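Local coordinates for B12-binding domain-containing protein (Kitasatospora setae, PDB 6WTE) that probably transfers a methyl group from S-adenosylmethionine to its substrate by way of bound cobalamin, as a radical SAM methylase with a [4Fe-4S] cluster, at residues T181-P186 and F414-M419; C231-E236 and S343-T348; C309-F314 and T353-E358. One frame throughout, in Å; residues are numbered along the deposited sequence.

Contact 1: T181-P186 and F414-M419; sequences TGQFEP and FPYTPM
Tyr416 provides nearly all of its side of this contact, meeting Thr181, Gln183 and Phe184 in turn along its length. The tight, buried part is at the phenol. There the hydroxyl oxygen Tyr416 OH rests against Thr181 CB and CG2, both 3.4 Å away, while its hydrogen bond goes to Glu460 of helix 456-461. Gln183 crosses the ring at about a right angle: its CB lies 3.7 Å from Tyr416 CD1, and its amide nitrogen NE2 sits equally close to CE1. That amide is held by its own loop. Gln183 NE2 donates to Thr181 OG1 over 2.8 Å, nearly straight at 163° and in the amide plane, and the same oxygen takes the backbone N of Gln183, an ST turn. Phe184 forms the partly exposed side. With CG anti to its carbonyl carbon (chi1 -62°), its ring is sent toward Tyr416, where a single close approach, CZ to the carbonyl Tyr416 O at 3.2 Å, is backed by little apolar packing, CE2 being 4.1 Å from Tyr416 CB; a 1,2-ethanediol molecule lies near the ring. Beyond Tyr416, Thr417 caps helix 418-427, its OG1 bonding to Gly420 N. The contact thus presses the loop that follows strand 174-175 onto the turn between strand 404-412 and helix 418-427, a strand-to-helix connection of the TIM-barrel-like radical SAM core.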
# COMPACT_ATOMS: atom_id res chain seq x y z
N THR A 181 -20.14 7.47 -4.17
CA THR A 181 -18.96 6.63 -4.03
C THR A 181 -17.99 7.14 -2.98
O THR A 181 -17.05 6.42 -2.62
CB THR A 181 -18.21 6.52 -5.36
OG1 THR A 181 -17.72 7.81 -5.72
CG2 THR A 181 -19.13 5.97 -6.45
N GLY A 182 -18.17 8.38 -2.51
CA GLY A 182 -17.18 8.99 -1.64
C GLY A 182 -15.82 9.18 -2.27
O GLY A 182 -14.83 9.29 -1.55
N GLN A 183 -15.75 9.23 -3.59
CA GLN A 183 -14.45 9.25 -4.27
C GLN A 183 -13.78 10.61 -4.13
O GLN A 183 -14.43 11.66 -4.09
CB GLN A 183 -14.62 8.90 -5.75
CG GLN A 183 -15.39 9.92 -6.55
CD GLN A 183 -15.62 9.45 -7.96
OE1 GLN A 183 -14.90 9.82 -8.88
NE2 GLN A 183 -16.63 8.61 -8.14
N PHE A 184 -12.45 10.57 -4.05
CA PHE A 184 -11.57 11.74 -4.14
C PHE A 184 -12.00 12.86 -3.18
O PHE A 184 -12.10 14.03 -3.56
CB PHE A 184 -11.49 12.26 -5.58
CG PHE A 184 -10.90 11.27 -6.54
CD1 PHE A 184 -9.54 11.02 -6.54
CD2 PHE A 184 -11.71 10.61 -7.46
CE1 PHE A 184 -8.99 10.11 -7.43
CE2 PHE A 184 -11.16 9.70 -8.35
CZ PHE A 184 -9.80 9.45 -8.33
N GLU A 185 -12.23 12.48 -1.92
CA GLU A 185 -12.44 13.43 -0.84
C GLU A 185 -11.13 13.67 -0.10
O GLU A 185 -10.22 12.83 -0.13
CB GLU A 185 -13.49 12.89 0.14
CG GLU A 185 -14.88 12.72 -0.49
CD GLU A 185 -15.86 12.00 0.44
OE1 GLU A 185 -15.44 11.55 1.53
OE2 GLU A 185 -17.05 11.87 0.07
N PRO A 186 -10.99 14.82 0.58
CA PRO A 186 -9.73 15.06 1.32
C PRO A 186 -9.52 14.09 2.47
O PRO A 186 -8.38 13.66 2.70
CB PRO A 186 -9.91 16.50 1.83
CG PRO A 186 -10.88 17.13 0.86
CD PRO A 186 -11.84 16.01 0.53
N PHE A 414 -7.75 0.01 -11.22
CA PHE A 414 -8.65 0.17 -10.10
C PHE A 414 -9.66 1.27 -10.40
O PHE A 414 -9.40 2.15 -11.22
CB PHE A 414 -7.87 0.48 -8.81
CG PHE A 414 -7.12 -0.71 -8.28
CD1 PHE A 414 -5.87 -1.03 -8.79
CD2 PHE A 414 -7.68 -1.52 -7.31
CE1 PHE A 414 -5.18 -2.13 -8.32
CE2 PHE A 414 -6.99 -2.62 -6.83
CZ PHE A 414 -5.74 -2.92 -7.34
N PRO A 415 -10.85 1.22 -9.78
CA PRO A 415 -11.95 2.09 -10.22
C PRO A 415 -11.69 3.57 -10.02
O PRO A 415 -12.14 4.38 -10.84
CB PRO A 415 -13.14 1.61 -9.38
CG PRO A 415 -12.52 0.89 -8.21
CD PRO A 415 -11.30 0.25 -8.76
N TYR A 416 -10.98 3.96 -8.97
CA TYR A 416 -10.81 5.38 -8.70
C TYR A 416 -9.38 5.80 -8.99
O TYR A 416 -8.71 6.42 -8.15
CB TYR A 416 -11.22 5.70 -7.26
CG TYR A 416 -12.62 5.21 -7.01
CD1 TYR A 416 -13.69 5.81 -7.65
CD2 TYR A 416 -12.86 4.11 -6.19
CE1 TYR A 416 -14.99 5.36 -7.46
CE2 TYR A 416 -14.16 3.65 -5.99
CZ TYR A 416 -15.21 4.28 -6.63
OH TYR A 416 -16.50 3.84 -6.45
N THR A 417 -8.90 5.44 -10.17
CA THR A 417 -7.67 5.96 -10.72
C THR A 417 -7.99 6.60 -12.06
O THR A 417 -8.92 6.17 -12.75
CB THR A 417 -6.62 4.87 -10.92
OG1 THR A 417 -7.07 3.94 -11.92
CG2 THR A 417 -6.37 4.12 -9.62
N PRO A 418 -7.28 7.66 -12.43
CA PRO A 418 -7.54 8.27 -13.75
C PRO A 418 -7.45 7.26 -14.88
O PRO A 418 -8.26 7.33 -15.82
CB PRO A 418 -6.46 9.36 -13.83
CG PRO A 418 -6.21 9.74 -12.40
CD PRO A 418 -6.33 8.46 -11.63
N MET A 419 -6.52 6.30 -14.80
CA MET A 419 -6.42 5.26 -15.82
C MET A 419 -7.68 4.41 -15.87
O MET A 419 -8.24 4.18 -16.94
CB MET A 419 -5.20 4.37 -15.57
CG MET A 419 -3.88 4.94 -16.08
SD MET A 419 -3.80 4.91 -17.88
CE MET A 419 -3.50 3.17 -18.20

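Contact 2: C231-E236 and S343-T348; sequences CSHCVE and SGWKVT. With SF4 (iron/sulfur cluster), chain C.
The His233 imidazole is sandwiched: the indole edge of Trp345 comes over one face, and Cys234 CB lies against the opposite one. The two rings form an offset edge-to-face pair, planes 88° apart and centroids 4.8 Å apart, with Trp345 NE1 only 3.1 Å from His233 ND1, which lies close to the indole plane. Lys346 CG packs toward the rim of one indole face. Turned so that CG sits between the backbone N and the carbonyl carbon (chi1 71°), His233 brings CE1 to 3.6 Å from cluster sulfide S2. Beside the rings the backbones are pinned by Ser232 N, which donates to Trp345 O over 2.8 Å; the same oxygen also takes a CA-H contact from Cys231. Ser232 OG and Gly344 O share a water. Lys346 folds its chain past Cys231 SG, with CE 3.6 Å away, and sends its ammonium to a salt bridge with Asp335. A type I turn from Cys231 to Cys234 presents both thiolates: Cys231 SG binds iron FE1 and Cys234 SG binds iron FE4, each at 2.3 Å. With Cys227 they make the CX3CX2C cluster motif of radical SAM enzymes, and Glu273 also binds the cluster. A carboxylate added to three cysteines would leave no iron site vacant for S-adenosylmethionine, consistent with non-radical chemistry.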
# COMPACT_ATOMS: atom_id res chain seq x y z
N CYS A 231 -1.79 11.12 -9.84
CA CYS A 231 -1.12 10.29 -10.84
C CYS A 231 -2.08 9.25 -11.40
O CYS A 231 -2.86 8.64 -10.67
CB CYS A 231 0.11 9.62 -10.22
SG CYS A 231 1.37 10.82 -9.68
N SER A 232 -2.01 9.05 -12.72
CA SER A 232 -3.08 8.33 -13.39
C SER A 232 -3.15 6.87 -12.98
O SER A 232 -4.22 6.25 -13.09
CB SER A 232 -2.93 8.44 -14.91
OG SER A 232 -1.82 7.70 -15.37
N HIS A 233 -2.06 6.30 -12.47
CA HIS A 233 -2.00 4.89 -12.11
C HIS A 233 -2.32 4.62 -10.65
O HIS A 233 -2.37 3.45 -10.25
CB HIS A 233 -0.59 4.35 -12.39
CG HIS A 233 0.45 4.87 -11.45
ND1 HIS A 233 0.70 6.22 -11.29
CD2 HIS A 233 1.29 4.23 -10.60
CE1 HIS A 233 1.66 6.38 -10.40
NE2 HIS A 233 2.04 5.19 -9.96
N CYS A 234 -2.54 5.65 -9.84
CA CYS A 234 -2.38 5.54 -8.40
C CYS A 234 -3.72 5.58 -7.68
O CYS A 234 -4.52 6.49 -7.90
CB CYS A 234 -1.49 6.66 -7.88
SG CYS A 234 -1.06 6.39 -6.18
N VAL A 235 -3.91 4.62 -6.76
CA VAL A 235 -5.13 4.53 -5.96
C VAL A 235 -5.13 5.42 -4.73
O VAL A 235 -6.17 5.57 -4.09
CB VAL A 235 -5.38 3.10 -5.46
CG1 VAL A 235 -5.52 2.13 -6.63
CG2 VAL A 235 -4.23 2.66 -4.54
N GLU A 236 -3.99 6.02 -4.38
CA GLU A 236 -3.86 6.57 -3.03
C GLU A 236 -4.58 7.91 -2.83
O GLU A 236 -5.12 8.12 -1.74
CB GLU A 236 -2.38 6.70 -2.65
CG GLU A 236 -1.68 5.35 -2.72
CD GLU A 236 -0.36 5.29 -1.99
OE1 GLU A 236 -0.14 6.10 -1.05
OE2 GLU A 236 0.46 4.42 -2.36
N SER A 343 3.70 12.71 -19.30
CA SER A 343 2.59 13.62 -19.48
C SER A 343 1.26 12.89 -19.30
O SER A 343 1.06 11.80 -19.84
CB SER A 343 2.65 14.25 -20.87
OG SER A 343 1.53 15.09 -21.10
N GLY A 344 0.36 13.49 -18.52
CA GLY A 344 -0.91 12.88 -18.19
C GLY A 344 -0.84 11.71 -17.24
O GLY A 344 -1.89 11.20 -16.83
N TRP A 345 0.36 11.28 -16.85
CA TRP A 345 0.54 10.14 -15.96
C TRP A 345 1.00 10.62 -14.58
O TRP A 345 0.24 10.52 -13.62
CB TRP A 345 1.53 9.14 -16.58
CG TRP A 345 2.05 8.06 -15.67
CD1 TRP A 345 1.54 7.66 -14.45
CD2 TRP A 345 3.18 7.22 -15.91
NE1 TRP A 345 2.30 6.64 -13.93
CE2 TRP A 345 3.31 6.35 -14.81
CE3 TRP A 345 4.11 7.12 -16.96
CZ2 TRP A 345 4.33 5.39 -14.72
CZ3 TRP A 345 5.11 6.16 -16.87
CH2 TRP A 345 5.21 5.32 -15.76
N LYS A 346 2.23 11.11 -14.45
CA LYS A 346 2.73 11.58 -13.15
C LYS A 346 2.42 13.06 -13.06
O LYS A 346 3.23 13.92 -13.43
CB LYS A 346 4.22 11.29 -13.01
CG LYS A 346 4.57 9.80 -13.02
CD LYS A 346 3.98 9.07 -11.82
CE LYS A 346 4.60 9.57 -10.51
NZ LYS A 346 6.03 9.15 -10.35
N VAL A 347 1.20 13.38 -12.60
CA VAL A 347 0.70 14.75 -12.67
C VAL A 347 0.10 15.18 -11.34
O VAL A 347 -0.33 14.36 -10.52
CB VAL A 347 -0.35 14.90 -13.77
CG1 VAL A 347 0.22 14.50 -15.12
CG2 VAL A 347 -1.54 14.03 -13.40
N THR A 348 0.03 16.50 -11.17
CA THR A 348 -0.73 17.11 -10.09
C THR A 348 -2.23 17.07 -10.41
O THR A 348 -2.65 16.58 -11.46
CB THR A 348 -0.32 18.57 -9.90
OG1 THR A 348 -0.83 19.35 -10.98
CG2 THR A 348 1.20 18.70 -9.84
FE1 SF4 C . 1.47 10.16 -7.50
FE2 SF4 C . 0.59 10.65 -4.95
FE3 SF4 C . 2.79 9.11 -5.31
FE4 SF4 C . 0.36 8.16 -6.01
S1 SF4 C . 1.05 8.66 -3.91
S2 SF4 C . 2.27 8.03 -7.24
S3 SF4 C . -0.69 10.06 -6.74
S4 SF4 C . 2.57 11.31 -5.88
O HOH W 1 -2.02 8.15 -18.05

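Contact 3: C309-F314 and T353-E358; sequences CQPSPF and TYYTFE. With SF4 (iron/sulfur cluster), chain C; EDO (1,2-ethanediol), chain M.
Pro311 sets its CG over the centre of the Tyr355 ring, 3.6 Å from the centroid and only 6° off the ring normal, a CH-pi contact in which CB and CD spread toward other parts of the same face. The phenol is turned under the proline because Tyr355 CG is tucked between the backbone N and the carbonyl carbon (chi1 60°). At its far end Tyr355 OH is hydrogen-bonded to Ser334 O and to Lys346 NZ, which also bonds to Gln310 OE1. With only an alanine here instead of Tyr355, Pro311 would probably lose the ring beneath it, and Lys346 NZ would be left with one hydrogen-bonding mate fewer. Tyr354 CE2 lies at the edge of the Tyr355 ring, close to its plane. Pro311 and Gln310 follow directly on strand 304-309, one of the parallel strands of the radical SAM barrel, so this is a loop at the strand's C-terminal end, where the iron-sulfur cluster sits; the second segment leads into helix 357-369. Tyr354 and Gln310 cross at about a right angle, amide and ring planes 52° apart. Tyr354 OH donates to Gln310 OE1 over a short 2.6 Å, reaching the oxygen from above the carbonyl plane, and the hydroxyl also lies 3.7 Å from cluster sulfide S4. Bent at chi2, the Gln310 chain turns its other amide atom, NE2, toward the cluster and a weak hydrogen bond with Glu273. Farther from the cluster, Ser312 CB packs 3.9 Å from Tyr355 CB. A water hydrogen-bonded to Ser312 OG donates in turn to the carbonyl Tyr354 O.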
# COMPACT_ATOMS: atom_id res chain seq x y z
N CYS A 309 10.01 8.51 -1.72
CA CYS A 309 9.95 9.89 -2.18
C CYS A 309 9.59 9.95 -3.65
O CYS A 309 9.74 8.98 -4.40
CB CYS A 309 11.30 10.62 -2.01
SG CYS A 309 11.78 10.98 -0.32
N GLN A 310 9.13 11.11 -4.06
CA GLN A 310 9.09 11.51 -5.46
C GLN A 310 10.37 12.26 -5.80
O GLN A 310 11.10 12.69 -4.91
CB GLN A 310 7.86 12.38 -5.73
CG GLN A 310 6.56 11.60 -5.71
CD GLN A 310 6.49 10.57 -6.82
OE1 GLN A 310 6.41 10.92 -8.00
NE2 GLN A 310 6.57 9.29 -6.45
N PRO A 311 10.69 12.39 -7.09
CA PRO A 311 11.95 13.06 -7.45
C PRO A 311 12.03 14.51 -6.99
O PRO A 311 13.14 15.02 -6.82
CB PRO A 311 11.97 12.96 -8.98
CG PRO A 311 11.18 11.75 -9.29
CD PRO A 311 10.07 11.72 -8.25
N SER A 312 10.90 15.18 -6.82
CA SER A 312 10.89 16.58 -6.44
C SER A 312 9.77 16.79 -5.43
O SER A 312 8.68 16.21 -5.59
CB SER A 312 10.68 17.49 -7.66
OG SER A 312 10.62 18.86 -7.28
N PRO A 313 9.98 17.62 -4.39
CA PRO A 313 11.21 18.36 -4.10
C PRO A 313 12.20 17.55 -3.30
O PRO A 313 11.83 16.92 -2.30
CB PRO A 313 10.70 19.55 -3.29
CG PRO A 313 9.50 19.01 -2.56
CD PRO A 313 8.91 17.91 -3.42
N PHE A 314 13.47 17.57 -3.71
CA PHE A 314 14.53 16.84 -2.99
C PHE A 314 15.79 17.69 -3.15
O PHE A 314 16.55 17.50 -4.10
CB PHE A 314 14.73 15.43 -3.54
CG PHE A 314 15.50 14.52 -2.61
CD1 PHE A 314 16.87 14.65 -2.45
CD2 PHE A 314 14.85 13.51 -1.91
CE1 PHE A 314 17.58 13.81 -1.61
CE2 PHE A 314 15.54 12.67 -1.07
CZ PHE A 314 16.91 12.82 -0.91
N THR A 353 2.94 17.96 -15.12
CA THR A 353 4.02 17.22 -14.49
C THR A 353 4.70 18.10 -13.46
O THR A 353 4.57 19.33 -13.47
CB THR A 353 5.03 16.72 -15.52
OG1 THR A 353 5.44 17.81 -16.36
CG2 THR A 353 4.42 15.60 -16.36
N TYR A 354 5.44 17.46 -12.55
CA TYR A 354 6.04 18.17 -11.43
C TYR A 354 7.49 17.79 -11.21
O TYR A 354 8.06 18.15 -10.17
CB TYR A 354 5.22 17.93 -10.14
CG TYR A 354 5.01 16.48 -9.79
CD1 TYR A 354 3.94 15.75 -10.31
CD2 TYR A 354 5.88 15.82 -8.93
CE1 TYR A 354 3.76 14.42 -10.00
CE2 TYR A 354 5.70 14.48 -8.60
CZ TYR A 354 4.64 13.79 -9.14
OH TYR A 354 4.46 12.46 -8.83
N TYR A 355 8.11 17.07 -12.14
CA TYR A 355 9.55 16.84 -12.06
C TYR A 355 10.11 16.57 -13.45
O TYR A 355 9.38 16.36 -14.42
CB TYR A 355 9.91 15.70 -11.09
CG TYR A 355 9.33 14.34 -11.42
CD1 TYR A 355 9.95 13.50 -12.34
CD2 TYR A 355 8.20 13.87 -10.78
CE1 TYR A 355 9.43 12.25 -12.63
CE2 TYR A 355 7.67 12.62 -11.05
CZ TYR A 355 8.29 11.82 -11.98
OH TYR A 355 7.77 10.57 -12.24
N THR A 356 11.44 16.61 -13.51
CA THR A 356 12.21 16.23 -14.68
C THR A 356 13.21 15.17 -14.26
O THR A 356 13.37 14.87 -13.07
CB THR A 356 12.95 17.42 -15.29
OG1 THR A 356 13.98 17.83 -14.38
CG2 THR A 356 12.00 18.58 -15.52
N PHE A 357 13.93 14.63 -15.24
CA PHE A 357 14.94 13.64 -14.87
C PHE A 357 16.06 14.25 -14.04
O PHE A 357 16.68 13.55 -13.23
CB PHE A 357 15.50 12.97 -16.12
CG PHE A 357 16.40 11.80 -15.81
CD1 PHE A 357 15.91 10.69 -15.15
CD2 PHE A 357 17.73 11.82 -16.18
CE1 PHE A 357 16.73 9.61 -14.86
CE2 PHE A 357 18.56 10.75 -15.89
CZ PHE A 357 18.06 9.65 -15.23
N GLU A 358 16.30 15.56 -14.17
CA GLU A 358 17.33 16.20 -13.35
C GLU A 358 17.04 16.04 -11.87
O GLU A 358 17.97 15.98 -11.06
CB GLU A 358 17.46 17.69 -13.69
CG GLU A 358 17.89 18.02 -15.10
CD GLU A 358 16.79 18.71 -15.89
OE1 GLU A 358 16.44 18.20 -16.98
OE2 GLU A 358 16.27 19.75 -15.43
FE1 SF4 C . 1.47 10.16 -7.50
FE2 SF4 C . 0.59 10.65 -4.95
FE3 SF4 C . 2.79 9.11 -5.31
FE4 SF4 C . 0.36 8.16 -6.01
S1 SF4 C . 1.05 8.66 -3.91
S2 SF4 C . 2.27 8.03 -7.24
S3 SF4 C . -0.69 10.06 -6.74
S4 SF4 C . 2.57 11.31 -5.88
C1 EDO M . 8.52 19.89 -15.25
O1 EDO M . 7.72 18.70 -15.35
C2 EDO M . 8.98 20.09 -13.82
O2 EDO M . 7.94 20.73 -13.07
O HOH W 2 8.00 19.49 -7.64

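Overall arrangement
Coming from the N terminus, the chain leaves strand 174-175 and enters 181-186, which waits for 414-419 far downstream; contact 1 therefore closes a long loop containing the other two contacts whole. Within it, 231-236 comes first, then 309-314, then their partners 343-348 and 353-358 in the same order, so contacts 2 and 3 cross. Those two touch through Lys346, and both border the iron-sulfur cluster. A probable hydrogen bond from Met419 N to Ser232 O joins contacts 1 and 2. Contact 1 ties the loop after strand 174-175 to the connection after 404-412, contact 2 the cluster loop to the one after helix 339-342, contact 3 the connection after 304-309 to the loop before helix 357-369.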